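Local coordinates for hypothetical protein AGR_L_1239 (Agrobacterium tumefaciens str. C58, PDB 1VQS) that is of unknown function but belongs to the NIPSNAP family and adopts a ferredoxin-like fold that assembles with further copies of itself, at residues F14-T19 / A102-M107. Residues are numbered along the deposited sequence; the frame is centred on the assembly and turned at random.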
ATOM      1  N   PHE B  14      -5.794 -15.343 -22.853  1.00 20.35           N
ATOM      2  CA  PHE B  14      -5.794 -14.706 -21.525  1.00 19.95           C
ATOM      3  C   PHE B  14      -4.371 -14.707 -21.026  1.00 19.86           C
ATOM      4  O   PHE B  14      -3.681 -15.676 -21.200  1.00 21.47           O
ATOM      5  CB  PHE B  14      -6.657 -15.495 -20.532  1.00 19.37           C
ATOM      6  CG  PHE B  14      -8.128 -15.418 -20.798  1.00 20.92           C
ATOM      7  CD1 PHE B  14      -8.740 -16.311 -21.652  1.00 21.25           C
ATOM      8  CD2 PHE B  14      -8.900 -14.435 -20.189  1.00 22.80           C
ATOM      9  CE1 PHE B  14     -10.132 -16.223 -21.911  1.00 24.00           C
ATOM     10  CE2 PHE B  14     -10.272 -14.348 -20.442  1.00 22.37           C
ATOM     11  CZ  PHE B  14     -10.875 -15.239 -21.296  1.00 23.56           C
ATOM     12  N   TYR B  15      -3.945 -13.609 -20.412  1.00 17.86           N
ATOM     13  CA  TYR B  15      -2.579 -13.471 -19.922  1.00 18.33           C
ATOM     14  C   TYR B  15      -2.591 -13.441 -18.412  1.00 19.60           C
ATOM     15  O   TYR B  15      -3.221 -12.561 -17.812  1.00 21.48           O
ATOM     16  CB  TYR B  15      -1.931 -12.213 -20.525  1.00 18.82           C
ATOM     17  CG  TYR B  15      -1.638 -12.447 -21.977  1.00 17.41           C
ATOM     18  CD1 TYR B  15      -2.617 -12.278 -22.944  1.00 18.79           C
ATOM     19  CD2 TYR B  15      -0.393 -12.930 -22.383  1.00 18.74           C
ATOM     20  CE1 TYR B  15      -2.355 -12.573 -24.264  1.00 20.22           C
ATOM     21  CE2 TYR B  15      -0.103 -13.183 -23.712  1.00 19.51           C
ATOM     22  CZ  TYR B  15      -1.106 -13.023 -24.653  1.00 18.35           C
ATOM     23  OH  TYR B  15      -0.824 -13.315 -25.982  1.00 20.83           O
ATOM     24  N   GLU B  16      -1.881 -14.376 -17.796  1.00 19.22           N
ATOM     25  CA  GLU B  16      -1.704 -14.368 -16.360  1.00 19.21           C
ATOM     26  C   GLU B  16      -0.363 -13.774 -16.045  1.00 19.96           C
ATOM     27  O   GLU B  16       0.657 -14.225 -16.553  1.00 19.45           O
ATOM     28  CB  GLU B  16      -1.731 -15.764 -15.782  1.00 19.60           C
ATOM     29  CG  GLU B  16      -1.609 -15.749 -14.256  1.00 19.89           C
ATOM     30  CD  GLU B  16      -1.599 -17.134 -13.628  1.00 22.32           C
ATOM     31  OE1 GLU B  16      -1.691 -18.140 -14.378  1.00 21.03           O
ATOM     32  OE2 GLU B  16      -1.512 -17.239 -12.363  1.00 21.69           O
ATOM     33  N   ILE B  17      -0.353 -12.737 -15.212  1.00 17.89           N
ATOM     34  CA  ILE B  17       0.890 -12.114 -14.780  1.00 18.51           C
ATOM     35  C   ILE B  17       1.055 -12.430 -13.302  1.00 18.44           C
ATOM     36  O   ILE B  17       0.192 -12.099 -12.492  1.00 18.74           O
ATOM     37  CB  ILE B  17       0.849 -10.597 -14.998  1.00 18.08           C
ATOM     38  CG1 ILE B  17       0.608 -10.283 -16.485  1.00 19.53           C
ATOM     39  CG2 ILE B  17       2.153  -9.934 -14.463  1.00 20.09           C
ATOM     40  CD1 ILE B  17       0.615  -8.781 -16.798  1.00 21.22           C
ATOM     41  N   ARG B  18       2.149 -13.131 -12.987  1.00 19.17           N
ATOM     42  CA  ARG B  18       2.486 -13.560 -11.621  1.00 19.15           C
ATOM     43  C   ARG B  18       3.671 -12.729 -11.145  1.00 20.35           C
ATOM     44  O   ARG B  18       4.691 -12.682 -11.826  1.00 19.93           O
ATOM     45  CB  ARG B  18       2.829 -15.049 -11.612  1.00 18.58           C
ATOM     46  CG  ARG B  18       1.688 -15.915 -12.058  1.00 20.43           C
ATOM     47  CD  ARG B  18       1.971 -17.385 -11.980  1.00 22.56           C
ATOM     48  NE  ARG B  18       2.154 -17.867 -10.614  1.00 23.29           N
ATOM     49  CZ  ARG B  18       1.190 -18.315  -9.812  1.00 23.43           C
ATOM     50  NH1 ARG B  18      -0.077 -18.285 -10.164  1.00 22.11           N
ATOM     51  NH2 ARG B  18       1.498 -18.770  -8.608  1.00 26.07           N
ATOM     52  N   THR B  19       3.542 -12.098  -9.982  1.00 19.60           N
ATOM     53  CA  THR B  19       4.542 -11.187  -9.481  1.00 19.16           C
ATOM     54  C   THR B  19       4.918 -11.667  -8.086  1.00 19.84           C
ATOM     55  O   THR B  19       4.058 -11.801  -7.208  1.00 20.63           O
ATOM     56  CB  THR B  19       4.005  -9.731  -9.424  1.00 19.98           C
ATOM     57  OG1 THR B  19       3.590  -9.323 -10.741  1.00 20.05           O
ATOM     58  CG2 THR B  19       5.094  -8.805  -8.924  1.00 21.86           C
ATOM     59  N   ALA B 102       3.417 -12.935  -2.949  1.00 20.50           N
ATOM     60  CA  ALA B 102       3.075 -13.246  -4.326  1.00 20.46           C
ATOM     61  C   ALA B 102       1.667 -12.792  -4.646  1.00 20.72           C
ATOM     62  O   ALA B 102       0.796 -12.766  -3.764  1.00 20.56           O
ATOM     63  CB  ALA B 102       3.187 -14.720  -4.558  1.00 21.15           C
ATOM     64  N   GLU B 103       1.452 -12.457  -5.918  1.00 20.42           N
ATOM     65  CA  GLU B 103       0.120 -12.173  -6.434  1.00 21.13           C
ATOM     66  C   GLU B 103       0.041 -12.547  -7.902  1.00 18.84           C
ATOM     67  O   GLU B 103       1.071 -12.665  -8.572  1.00 20.57           O
ATOM     68  CB  GLU B 103      -0.253 -10.723  -6.246  1.00 23.08           C
ATOM     69  CG  GLU B 103       0.501  -9.703  -7.034  1.00 26.88           C
ATOM     70  CD  GLU B 103      -0.084  -8.285  -6.779  1.00 30.34           C
ATOM     71  OE1 GLU B 103       0.184  -7.732  -5.705  1.00 39.17           O
ATOM     72  OE2 GLU B 103      -0.849  -7.781  -7.642  1.00 44.55           O
ATOM     73  N   ASN B 104      -1.192 -12.773  -8.382  1.00 18.38           N
ATOM     74  CA  ASN B 104      -1.429 -12.952  -9.795  1.00 19.16           C
ATOM     75  C   ASN B 104      -2.635 -12.154 -10.240  1.00 19.88           C
ATOM     76  O   ASN B 104      -3.469 -11.767  -9.428  1.00 20.33           O
ATOM     77  CB  ASN B 104      -1.537 -14.435 -10.184  1.00 19.41           C
ATOM     78  CG  ASN B 104      -2.662 -15.186  -9.500  1.00 20.50           C
ATOM     79  OD1 ASN B 104      -3.177 -14.778  -8.462  1.00 21.61           O
ATOM     80  ND2 ASN B 104      -3.051 -16.324 -10.103  1.00 21.16           N
ATOM     81  N   LYS B 105      -2.698 -11.933 -11.529  1.00 19.01           N
ATOM     82  CA  LYS B 105      -3.837 -11.248 -12.151  1.00 17.79           C
ATOM     83  C   LYS B 105      -3.997 -11.815 -13.543  1.00 19.87           C
ATOM     84  O   LYS B 105      -3.038 -12.306 -14.158  1.00 18.43           O
ATOM     85  CB  LYS B 105      -3.646  -9.710 -12.197  1.00 20.09           C
ATOM     86  CG  LYS B 105      -2.384  -9.210 -12.854  1.00 19.29           C
ATOM     87  CD  LYS B 105      -2.161  -7.716 -12.590  1.00 20.40           C
ATOM     88  CE  LYS B 105      -0.896  -7.176 -13.225  1.00 21.48           C
ATOM     89  NZ  LYS B 105      -0.662  -5.750 -12.724  1.00 21.87           N
ATOM     90  N   ILE B 106      -5.237 -11.761 -14.022  1.00 19.25           N
ATOM     91  CA  ILE B 106      -5.588 -12.114 -15.401  1.00 19.35           C
ATOM     92  C   ILE B 106      -5.921 -10.845 -16.179  1.00 19.92           C
ATOM     93  O   ILE B 106      -6.725 -10.050 -15.730  1.00 20.63           O
ATOM     94  CB  ILE B 106      -6.779 -13.082 -15.469  1.00 18.88           C
ATOM     95  CG1 ILE B 106      -6.444 -14.374 -14.707  1.00 20.59           C
ATOM     96  CG2 ILE B 106      -7.214 -13.345 -16.935  1.00 20.56           C
ATOM     97  CD1 ILE B 106      -5.432 -15.262 -15.346  1.00 22.43           C
HETATM   98  N   MSE B 107      -5.289 -10.676 -17.343  1.00 19.33           N
HETATM   99  CA  MSE B 107      -5.502  -9.532 -18.200  1.00 20.16           C
HETATM  100  C   MSE B 107      -5.810 -10.022 -19.626  1.00 21.04           C
HETATM  101  O   MSE B 107      -5.516 -11.182 -19.981  1.00 20.51           O
HETATM  102  CB  MSE B 107      -4.285  -8.579 -18.080  1.00 23.68           C
HETATM  103  CG  MSE B 107      -3.938  -8.088 -16.536  1.00 22.81           C
HETATM  104 SE   MSE B 107      -2.649  -6.790 -16.691  1.00 36.06          SE
HETATM  105  CE  MSE B 107      -3.759  -5.322 -17.108  1.00 23.33           C
TER
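Pairing of the first and last strands, 14-22 and 99-109, of a ferredoxin-like sheet brings E16 against N104. Backbone bonds link the hydrogen-bonded pairs Y15–M107, I17–K105 and T19–E103, with M107 N 2.8 Å from Y15 O. On the helix-covered face, E16 is fully extended, with CG anti to the backbone N (chi1 -177°), which carries its carboxylate across to N104. There N104 ND2 donates to E16 OE2 over 2.9 Å, arriving from above the carboxylate plane, while R18 NH1 forms a salt bridge to the same oxygen at 2.8 Å from the opposite face. Two bonds thus grip one buried oxygen, and R75 of helix 72-84 forms a salt bridge to OE1, which probably favours the ionised carboxylate; the N104 amide also bonds G58 and E56 of a third subunit. In the 2-3-1-4 strand order of this fold, 99-109 is an edge strand within the chain, yet a second subunit's strand pairs with I106 and M107 and continues the sheet. Against the aliphatic part of E16, I106 CD1 lies 3.8 Å from E16 CB, and its CG2 branch meets F14 CD2. On the other face, I17 CD1 reaches SE of selenomethionine M107 at 3.8 Å, while K105 runs alongside I17 to a salt bridge with E62 of the second subunit.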